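Long-range contacts in 3-oxo-tetronate kinase (Haemophilus influenzae, PDB 1YZY), which catalyses the ATP-dependent phosphorylation of 3-oxo-tetronate (3-dehydro-erythronate) to 3-oxo-tetronate 4-phosphate: residues E106-T112 with Y191-V196; N92-D98 with M156-G162; T248-S254 with A303-T309. All coordinates share one frame; numbering follows the deposited sequence.

Contact 1. Residues E106-T112 with Y191-V196; sequences EDFTVIT and YRYAVV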
loop_
_atom_site.group_PDB
_atom_site.type_symbol
_atom_site.label_atom_id
_atom_site.label_comp_id
_atom_site.label_asym_id
_atom_site.label_seq_id
_atom_site.Cartn_x
_atom_site.Cartn_y
_atom_site.Cartn_z
ATOM N N GLU A 106 11.456 17.536 18.274
ATOM C CA GLU A 106 11.218 16.428 19.185
ATOM C C GLU A 106 12.538 15.678 19.336
ATOM O O GLU A 106 13.426 15.803 18.485
ATOM C CB GLU A 106 10.147 15.504 18.604
ATOM C CG GLU A 106 8.784 16.151 18.471
ATOM C CD GLU A 106 8.128 16.392 19.809
ATOM O OE1 GLU A 106 7.679 15.406 20.425
ATOM O OE2 GLU A 106 8.064 17.555 20.249
ATOM N N ASP A 107 12.679 14.906 20.410
ATOM C CA ASP A 107 13.920 14.169 20.631
ATOM C C ASP A 107 13.772 12.708 21.024
ATOM O O ASP A 107 14.739 12.074 21.433
ATOM C CB ASP A 107 14.825 14.912 21.629
ATOM C CG ASP A 107 14.049 15.590 22.742
ATOM O OD1 ASP A 107 13.404 14.883 23.546
ATOM O OD2 ASP A 107 14.085 16.838 22.816
ATOM N N PHE A 108 12.577 12.156 20.855
ATOM C CA PHE A 108 12.349 10.756 21.194
ATOM C C PHE A 108 11.212 10.172 20.362
ATOM O O PHE A 108 10.235 10.862 20.069
ATOM C CB PHE A 108 12.030 10.621 22.699
ATOM C CG PHE A 108 11.995 9.195 23.194
ATOM C CD1 PHE A 108 13.152 8.421 23.214
ATOM C CD2 PHE A 108 10.806 8.624 23.624
ATOM C CE1 PHE A 108 13.122 7.098 23.650
ATOM C CE2 PHE A 108 10.768 7.294 24.065
ATOM C CZ PHE A 108 11.926 6.535 24.075
ATOM N N THR A 109 11.338 8.902 19.996
ATOM C CA THR A 109 10.309 8.213 19.220
ATOM C C THR A 109 10.480 6.710 19.432
ATOM O O THR A 109 11.447 6.289 20.062
ATOM C CB THR A 109 10.412 8.558 17.694
ATOM O OG1 THR A 109 9.258 8.059 17.001
ATOM C CG2 THR A 109 11.665 7.940 17.067
ATOM N N VAL A 110 9.529 5.915 18.940
ATOM C CA VAL A 110 9.582 4.451 19.056
ATOM C C VAL A 110 9.868 3.757 17.722
ATOM O O VAL A 110 9.637 4.313 16.653
ATOM C CB VAL A 110 8.268 3.862 19.638
ATOM C CG1 VAL A 110 7.948 4.522 20.960
ATOM C CG2 VAL A 110 7.114 4.030 18.652
ATOM N N ILE A 111 10.340 2.521 17.807
ATOM C CA ILE A 111 10.668 1.728 16.633
ATOM C C ILE A 111 10.000 0.372 16.782
ATOM O O ILE A 111 10.208 -0.312 17.785
ATOM C CB ILE A 111 12.203 1.537 16.530
ATOM C CG1 ILE A 111 12.874 2.875 16.222
ATOM C CG2 ILE A 111 12.563 0.441 15.537
ATOM C CD1 ILE A 111 14.364 2.800 16.225
ATOM N N THR A 112 9.187 -0.019 15.808
ATOM C CA THR A 112 8.534 -1.316 15.873
ATOM C C THR A 112 7.970 -1.855 14.571
ATOM O O THR A 112 6.928 -1.413 14.103
ATOM C CB THR A 112 7.427 -1.371 16.969
ATOM O OG1 THR A 112 6.755 -2.638 16.912
ATOM C CG2 THR A 112 6.411 -0.250 16.792
ATOM N N TYR A 191 18.597 8.131 25.438
ATOM C CA TYR A 191 18.160 7.412 24.250
ATOM C C TYR A 191 17.253 8.307 23.416
ATOM O O TYR A 191 16.413 9.026 23.962
ATOM C CB TYR A 191 17.424 6.133 24.640
ATOM C CG TYR A 191 18.313 5.053 25.207
ATOM C CD1 TYR A 191 19.216 4.373 24.392
ATOM C CD2 TYR A 191 18.243 4.700 26.553
ATOM C CE1 TYR A 191 20.028 3.370 24.900
ATOM C CE2 TYR A 191 19.050 3.693 27.075
ATOM C CZ TYR A 191 19.939 3.037 26.246
ATOM O OH TYR A 191 20.762 2.063 26.756
ATOM N N ARG A 192 17.445 8.265 22.099
ATOM C CA ARG A 192 16.662 9.071 21.164
ATOM C C ARG A 192 15.516 8.247 20.556
ATOM O O ARG A 192 14.523 8.803 20.063
ATOM C CB ARG A 192 17.582 9.628 20.067
ATOM C CG ARG A 192 16.976 10.722 19.193
ATOM C CD ARG A 192 18.007 11.254 18.199
ATOM N NE ARG A 192 17.488 12.268 17.274
ATOM C CZ ARG A 192 17.121 13.498 17.620
ATOM N NH1 ARG A 192 16.678 14.334 16.694
ATOM N NH2 ARG A 192 17.158 13.890 18.887
ATOM N N TYR A 193 15.677 6.923 20.558
ATOM C CA TYR A 193 14.664 6.001 20.035
ATOM C C TYR A 193 14.534 4.811 20.979
ATOM O O TYR A 193 15.479 4.462 21.698
ATOM C CB TYR A 193 15.033 5.460 18.645
ATOM C CG TYR A 193 16.053 6.281 17.899
ATOM C CD1 TYR A 193 17.400 5.908 17.897
ATOM C CD2 TYR A 193 15.681 7.449 17.221
ATOM C CE1 TYR A 193 18.351 6.677 17.247
ATOM C CE2 TYR A 193 16.624 8.227 16.566
ATOM C CZ TYR A 193 17.955 7.835 16.585
ATOM O OH TYR A 193 18.892 8.606 15.953
ATOM N N ALA A 194 13.390 4.138 20.898
ATOM C CA ALA A 194 13.118 2.987 21.737
ATOM C C ALA A 194 12.415 1.865 21.009
ATOM O O ALA A 194 11.307 2.049 20.512
ATOM C CB ALA A 194 12.277 3.409 22.930
ATOM N N VAL A 195 13.079 0.716 20.930
ATOM C CA VAL A 195 12.507 -0.486 20.331
ATOM C C VAL A 195 11.545 -1.020 21.407
ATOM O O VAL A 195 11.782 -0.843 22.606
ATOM C CB VAL A 195 13.605 -1.554 20.039
ATOM C CG1 VAL A 195 12.989 -2.871 19.562
ATOM C CG2 VAL A 195 14.574 -1.033 18.999
ATOM N N VAL A 196 10.425 -1.593 20.986
ATOM C CA VAL A 196 9.457 -2.128 21.929
ATOM C C VAL A 196 9.085 -3.543 21.492
ATOM O O VAL A 196 8.767 -3.792 20.324
ATOM C CB VAL A 196 8.189 -1.242 22.026
ATOM C CG1 VAL A 196 7.256 -1.761 23.116
ATOM C CG2 VAL A 196 8.558 0.202 22.325
HETATM O O HOH W 1 6.090 -3.582 19.329
#

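Contact 2. Residues N92-D98 with M156-G162; sequences NIGPVTD and MDAQAKG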
loop_
_atom_site.group_PDB
_atom_site.type_symbol
_atom_site.label_atom_id
_atom_site.label_comp_id
_atom_site.label_asym_id
_atom_site.label_seq_id
_atom_site.Cartn_x
_atom_site.Cartn_y
_atom_site.Cartn_z
ATOM N N ASN A 92 18.337 4.344 5.218
ATOM C CA ASN A 92 17.559 5.570 5.410
ATOM C C ASN A 92 16.600 5.606 6.588
ATOM O O ASN A 92 16.023 6.655 6.876
ATOM C CB ASN A 92 16.762 5.861 4.139
ATOM C CG ASN A 92 17.725 5.742 2.957
ATOM O OD1 ASN A 92 18.929 5.972 3.094
ATOM N ND2 ASN A 92 17.198 5.367 1.797
ATOM N N ILE A 93 16.364 4.469 7.239
ATOM C CA ILE A 93 15.417 4.461 8.364
ATOM C C ILE A 93 15.897 5.439 9.442
ATOM O O ILE A 93 15.154 6.326 9.864
ATOM C CB ILE A 93 15.230 3.040 8.958
ATOM C CG1 ILE A 93 14.499 2.152 7.953
ATOM C CG2 ILE A 93 14.445 3.091 10.276
ATOM C CD1 ILE A 93 14.458 0.699 8.362
ATOM N N GLY A 94 17.160 5.298 9.840
ATOM C CA GLY A 94 17.743 6.169 10.851
ATOM C C GLY A 94 17.861 7.618 10.422
ATOM O O GLY A 94 17.470 8.524 11.165
ATOM N N PRO A 95 18.483 7.879 9.264
ATOM C CA PRO A 95 18.632 9.252 8.767
ATOM C C PRO A 95 17.288 9.987 8.664
ATOM O O PRO A 95 17.180 11.153 9.051
ATOM C CB PRO A 95 19.245 9.032 7.394
ATOM C CG PRO A 95 20.135 7.822 7.633
ATOM C CD PRO A 95 19.227 6.926 8.415
ATOM N N VAL A 96 16.282 9.309 8.108
ATOM C CA VAL A 96 14.954 9.894 7.945
ATOM C C VAL A 96 14.297 10.173 9.285
ATOM O O VAL A 96 13.659 11.211 9.453
ATOM C CB VAL A 96 14.032 9.000 7.075
ATOM C CG1 VAL A 96 12.643 9.585 7.001
ATOM C CG2 VAL A 96 14.595 8.884 5.671
ATOM N N THR A 97 14.430 9.243 10.227
ATOM C CA THR A 97 13.846 9.423 11.555
ATOM C C THR A 97 14.467 10.657 12.204
ATOM O O THR A 97 13.767 11.503 12.774
ATOM C CB THR A 97 14.083 8.169 12.461
ATOM O OG1 THR A 97 13.433 7.031 11.890
ATOM C CG2 THR A 97 13.523 8.383 13.860
ATOM N N ASP A 98 15.785 10.773 12.088
ATOM C CA ASP A 98 16.501 11.907 12.661
ATOM C C ASP A 98 16.104 13.229 12.030
ATOM O O ASP A 98 15.955 14.231 12.727
ATOM C CB ASP A 98 17.998 11.695 12.537
ATOM C CG ASP A 98 18.487 10.711 13.576
ATOM O OD1 ASP A 98 17.916 10.701 14.688
ATOM O OD2 ASP A 98 19.432 9.950 13.281
ATOM N N MET A 156 19.562 -0.155 14.246
ATOM C CA MET A 156 19.272 1.266 14.225
ATOM C C MET A 156 20.495 2.115 14.575
ATOM O O MET A 156 20.718 3.170 13.970
ATOM C CB MET A 156 18.110 1.597 15.166
ATOM C CG MET A 156 17.719 3.083 15.164
ATOM S SD MET A 156 17.037 3.717 13.618
ATOM C CE MET A 156 16.619 5.389 14.122
ATOM N N ASP A 157 21.275 1.662 15.552
ATOM C CA ASP A 157 22.464 2.390 15.995
ATOM C C ASP A 157 23.486 2.577 14.886
ATOM O O ASP A 157 24.212 3.571 14.861
ATOM C CB ASP A 157 23.135 1.677 17.177
ATOM C CG ASP A 157 22.487 1.995 18.521
ATOM O OD1 ASP A 157 21.554 2.827 18.595
ATOM O OD2 ASP A 157 22.934 1.400 19.521
ATOM N N ALA A 158 23.585 1.587 14.012
ATOM C CA ALA A 158 24.518 1.633 12.899
ATOM C C ALA A 158 24.248 2.798 11.944
ATOM O O ALA A 158 25.182 3.442 11.465
ATOM C CB ALA A 158 24.463 0.330 12.143
ATOM N N GLN A 159 22.972 3.091 11.719
ATOM C CA GLN A 159 22.547 4.147 10.797
ATOM C C GLN A 159 21.952 5.400 11.426
ATOM O O GLN A 159 21.470 6.283 10.706
ATOM C CB GLN A 159 21.519 3.583 9.816
ATOM C CG GLN A 159 20.509 2.794 10.637
ATOM C CD GLN A 159 19.419 2.181 9.805
ATOM O OE1 GLN A 159 18.433 2.835 9.495
ATOM N NE2 GLN A 159 19.578 0.913 9.457
ATOM N N ALA A 160 21.930 5.481 12.751
ATOM C CA ALA A 160 21.351 6.645 13.406
ATOM C C ALA A 160 22.383 7.556 14.065
ATOM O O ALA A 160 23.517 7.152 14.314
ATOM C CB ALA A 160 20.312 6.203 14.424
ATOM N N LYS A 161 21.994 8.809 14.292
ATOM C CA LYS A 161 22.862 9.789 14.935
ATOM C C LYS A 161 22.778 9.658 16.462
ATOM O O LYS A 161 23.658 10.135 17.181
ATOM C CB LYS A 161 22.465 11.215 14.530
ATOM C CG LYS A 161 23.428 11.914 13.577
ATOM C CD LYS A 161 23.289 11.424 12.148
ATOM C CE LYS A 161 24.353 12.040 11.241
ATOM N NZ LYS A 161 25.722 11.485 11.495
ATOM N N GLY A 162 21.689 9.058 16.947
ATOM C CA GLY A 162 21.489 8.875 18.376
ATOM C C GLY A 162 21.596 7.425 18.822
ATOM O O GLY A 162 22.057 6.562 18.058
HETATM O O HOH W 2 21.301 9.612 10.730
#

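Contact 3. Residues T248-S254 with A303-T309; sequences TVVLSGS and APMVYAT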
loop_
_atom_site.group_PDB
_atom_site.type_symbol
_atom_site.label_atom_id
_atom_site.label_comp_id
_atom_site.label_asym_id
_atom_site.label_seq_id
_atom_site.Cartn_x
_atom_site.Cartn_y
_atom_site.Cartn_z
ATOM N N THR A 248 -19.772 0.605 -15.472
ATOM C CA THR A 248 -18.542 -0.055 -15.026
ATOM C C THR A 248 -17.893 -0.844 -16.153
ATOM O O THR A 248 -18.578 -1.308 -17.073
ATOM C CB THR A 248 -18.844 -1.029 -13.836
ATOM O OG1 THR A 248 -19.368 -0.288 -12.724
ATOM C CG2 THR A 248 -17.595 -1.790 -13.397
ATOM N N VAL A 249 -16.575 -1.007 -16.073
ATOM C CA VAL A 249 -15.818 -1.757 -17.070
ATOM C C VAL A 249 -14.666 -2.535 -16.422
ATOM O O VAL A 249 -14.058 -2.079 -15.449
ATOM C CB VAL A 249 -15.275 -0.827 -18.207
ATOM C CG1 VAL A 249 -14.223 0.135 -17.671
ATOM C CG2 VAL A 249 -14.717 -1.653 -19.354
ATOM N N VAL A 250 -14.430 -3.739 -16.929
ATOM C CA VAL A 250 -13.361 -4.603 -16.446
ATOM C C VAL A 250 -12.303 -4.674 -17.539
ATOM O O VAL A 250 -12.609 -5.014 -18.684
ATOM C CB VAL A 250 -13.878 -6.052 -16.154
ATOM C CG1 VAL A 250 -12.726 -6.974 -15.805
ATOM C CG2 VAL A 250 -14.892 -6.044 -15.022
ATOM N N LEU A 251 -11.071 -4.316 -17.192
ATOM C CA LEU A 251 -9.952 -4.353 -18.132
ATOM C C LEU A 251 -8.883 -5.284 -17.549
ATOM O O LEU A 251 -8.139 -4.901 -16.650
ATOM C CB LEU A 251 -9.414 -2.932 -18.362
ATOM C CG LEU A 251 -10.437 -1.894 -18.869
ATOM C CD1 LEU A 251 -9.874 -0.504 -18.814
ATOM C CD2 LEU A 251 -10.903 -2.219 -20.278
ATOM N N SER A 252 -8.817 -6.502 -18.081
ATOM C CA SER A 252 -7.899 -7.549 -17.618
ATOM C C SER A 252 -6.711 -7.821 -18.539
ATOM O O SER A 252 -6.889 -8.228 -19.683
ATOM C CB SER A 252 -8.691 -8.848 -17.454
ATOM O OG SER A 252 -8.076 -9.732 -16.540
ATOM N N GLY A 253 -5.498 -7.646 -18.027
ATOM C CA GLY A 253 -4.319 -7.891 -18.839
ATOM C C GLY A 253 -3.346 -8.937 -18.318
ATOM O O GLY A 253 -2.469 -9.385 -19.063
ATOM N N SER A 254 -3.473 -9.308 -17.047
ATOM C CA SER A 254 -2.584 -10.291 -16.423
ATOM C C SER A 254 -2.767 -11.714 -16.930
ATOM O O SER A 254 -3.877 -12.152 -17.187
ATOM C CB SER A 254 -2.759 -10.278 -14.898
ATOM O OG SER A 254 -1.751 -11.047 -14.250
ATOM N N ALA A 303 -20.744 -5.734 -15.718
ATOM C CA ALA A 303 -19.899 -4.912 -16.575
ATOM C C ALA A 303 -19.184 -5.706 -17.663
ATOM O O ALA A 303 -18.764 -6.847 -17.447
ATOM C CB ALA A 303 -18.895 -4.168 -15.738
ATOM N N PRO A 304 -19.065 -5.122 -18.869
ATOM C CA PRO A 304 -18.394 -5.806 -19.975
ATOM C C PRO A 304 -16.883 -5.891 -19.733
ATOM O O PRO A 304 -16.279 -4.990 -19.159
ATOM C CB PRO A 304 -18.748 -4.925 -21.171
ATOM C CG PRO A 304 -18.792 -3.574 -20.579
ATOM C CD PRO A 304 -19.557 -3.800 -19.293
ATOM N N MET A 305 -16.270 -6.970 -20.190
ATOM C CA MET A 305 -14.845 -7.150 -19.986
ATOM C C MET A 305 -14.041 -7.363 -21.272
ATOM O O MET A 305 -14.291 -8.236 -22.110
ATOM C CB MET A 305 -14.606 -8.390 -19.108
ATOM C CG MET A 305 -13.179 -8.940 -19.163
ATOM S SD MET A 305 -12.871 -10.302 -18.035
ATOM C CE MET A 305 -13.708 -11.674 -18.840
ATOM N N VAL A 306 -13.032 -6.501 -21.390
ATOM C CA VAL A 306 -12.013 -6.463 -22.430
ATOM C C VAL A 306 -10.765 -7.049 -21.775
ATOM O O VAL A 306 -10.244 -6.476 -20.816
ATOM C CB VAL A 306 -11.680 -5.064 -22.965
ATOM C CG1 VAL A 306 -10.769 -5.192 -24.163
ATOM C CG2 VAL A 306 -12.938 -4.322 -23.344
ATOM N N TYR A 307 -10.270 -8.165 -22.295
ATOM C CA TYR A 307 -9.119 -8.811 -21.681
ATOM C C TYR A 307 -8.008 -9.307 -22.590
ATOM O O TYR A 307 -8.253 -9.768 -23.702
ATOM C CB TYR A 307 -9.596 -9.982 -20.813
ATOM C CG TYR A 307 -10.260 -11.105 -21.587
ATOM C CD1 TYR A 307 -9.576 -12.292 -21.854
ATOM C CD2 TYR A 307 -11.570 -10.974 -22.065
ATOM C CE1 TYR A 307 -10.174 -13.312 -22.580
ATOM C CE2 TYR A 307 -12.175 -11.986 -22.785
ATOM C CZ TYR A 307 -11.472 -13.151 -23.042
ATOM O OH TYR A 307 -12.061 -14.145 -23.788
ATOM N N ALA A 308 -6.785 -9.235 -22.081
ATOM C CA ALA A 308 -5.606 -9.715 -22.788
ATOM C C ALA A 308 -5.207 -11.051 -22.150
ATOM O O ALA A 308 -4.459 -11.837 -22.730
ATOM C CB ALA A 308 -4.469 -8.704 -22.666
ATOM N N THR A 309 -5.754 -11.303 -20.967
ATOM C CA THR A 309 -5.495 -12.512 -20.194
ATOM C C THR A 309 -5.583 -13.842 -20.947
ATOM O O THR A 309 -6.664 -14.260 -21.375
ATOM C CB THR A 309 -6.452 -12.580 -19.010
ATOM O OG1 THR A 309 -6.295 -11.399 -18.216
ATOM C CG2 THR A 309 -6.189 -13.820 -18.163
#

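Contact 1. Residues E106-T112 with Y191-V196
F108 reaches across to A194 at the start of a parallel strand pair, 109-111 beside 193-196. The pair belongs to a three-stranded parallel sheet of the sugar-binding N-terminal domain, with 193-196 as the middle strand. F108 has CG anti to its backbone N (chi1 -171°), which carries the ring over to the second segment. Its tip, CZ, lies 3.3 Å from A194 CB. The ring meets the backbone of 191-193 obliquely. V110 shares its face of the sheet with A194, and helix 176-188 packs there through F183 and L186. T109, I111, Y193 and V195 project on the other face. I111 CD1 rests 3.7 Å from Y193 CB, and the two side chains cross at a slant. T109 CG2 comes to the edge of the Y193 ring, near its plane. R192 CB sits over the centre of that ring, on one face. The R192 chain then runs extended past D107 to salt bridges with D98 and D102 of helix 93-104. Of the backbone bonds, three are weak. The exception joins I111 N to A194 O at 2.9 Å. Beyond it, one water bonds both T112 OG1 and V196 O.

Contact 2. Residues N92-D98 with M156-G162
Q159 and M156 use different torsions to reach helix 93-104 from the segment 156-162. Q159 holds CG between its backbone N and carbonyl carbon (chi1 47°), and the chain then runs extended, which brings its amide to G94 in helix 93-104. There Q159 OE1 accepts from G94 N at 2.8 Å. The N-H comes in the plane of the amide carbonyl, on a lone pair. The same oxygen lies 3.3 Å from I93 CB. The far side of the amide is fixed too, because NE2 bonds S87 OG. M156 starts with CG anti to the backbone N but bends at chi2 (66°). The bend lays SD and CE over G94, with CE 3.5 Å from G94 CA and close to T97 CB. G94 has no side chain, and this lets the backbone at Q159 and A160 come close. The CA atoms of G94 and A160 are 4.4 Å apart. P95 CD packs 3.3 Å from Q159 O.

One helical turn after G94, D98 takes the backbone of the loop that follows Q159. K161 N donates to D98 OD2 at 3.0 Å, nearly straight at 168°, on the syn side of the carboxylate but somewhat out of its plane. A water also donates to OD2, and more weakly to Q159 O. D98 OD1 is taken up by Y193 OH, besides R192. Both carboxylate oxygens are therefore engaged. These partners would be expected to favour the charged form of D98. Side-chain acceptors thus hold a main-chain N-H in each direction across this helix-to-loop junction.

Contact 3. Residues T248-S254 with A303-T309
S252 and T309 join the ends of two parallel strands, 248-252 and 305-307, which run at 11° to each other. The tight part is the strand pair itself. Four backbone hydrogen bonds run along it, their partners in the second segment reaching from P304 to A308, one residue beyond strand 305-307 at each end. V250 N donates to P304 O, and V306 N donates back to V250 O. S252 N then bonds V306 O, and A308 N closes on S252 O in a short bond. Side chains pack on both faces. On one, V250 CB lies 3.8 Å from M305 CB, while V250 CG1 touches CG and SD of M305. S252 CB meets Y307 CB on this same face, at 3.7 Å, and helix 257-266 packs on S252 there. On the other face L251 and V306 lie side by side and point the same way, with L251 CD2 4.0 Å from V306 CB. Helix 324-345 covers L251 there, and helix 286-295 covers V306. At the start of the pair, A303 CB lies 3.2 Å from T248 O.

Past the strands, G253 and S254 lie toward the more open side, yet T309 stays buried. The S254 side chain starts away from the other segment. Hydroxyl bonds replace the regular backbone bonds here. T309 OG1 stands anti to its carbonyl carbon (chi1 -57°). From there it accepts from S252 OG at 3.0 Å and donates to S254 O at 2.7 Å. One hydroxyl thus ties the end of the strand to the turn after it. By similarity, S254 binds ATP, and G253 lies close to T357 of that predicted site. Parallel strands with helices on both faces, and a nucleotide-site loop at their C-terminal ends, are typical of alpha/beta nucleotide-binding domains.

Overall arrangement
Contacts 1 and 2 form one neighbourhood in the sugar-binding N-terminal domain. Their centres are 11 Å apart and their segments alternate along the chain. Helix 93-104 of contact 2 leads into strand 109-111 of contact 1. The Y193 hydroxyl is one direct junction: besides D98, Y193 OH meets G162 N at 3.0 Å, a probable hydrogen bond. Contact 3 stands apart in the nucleotide-binding C-terminal domain. Its centre is 47 Å from that of contact 1 and 45 Å from that of contact 2, across the centre of the chain. It alone includes a residue of the predicted ATP site. Contacts 1 and 2 lie away from that site, their nearest atoms about 31 and 30 Å from contact 3.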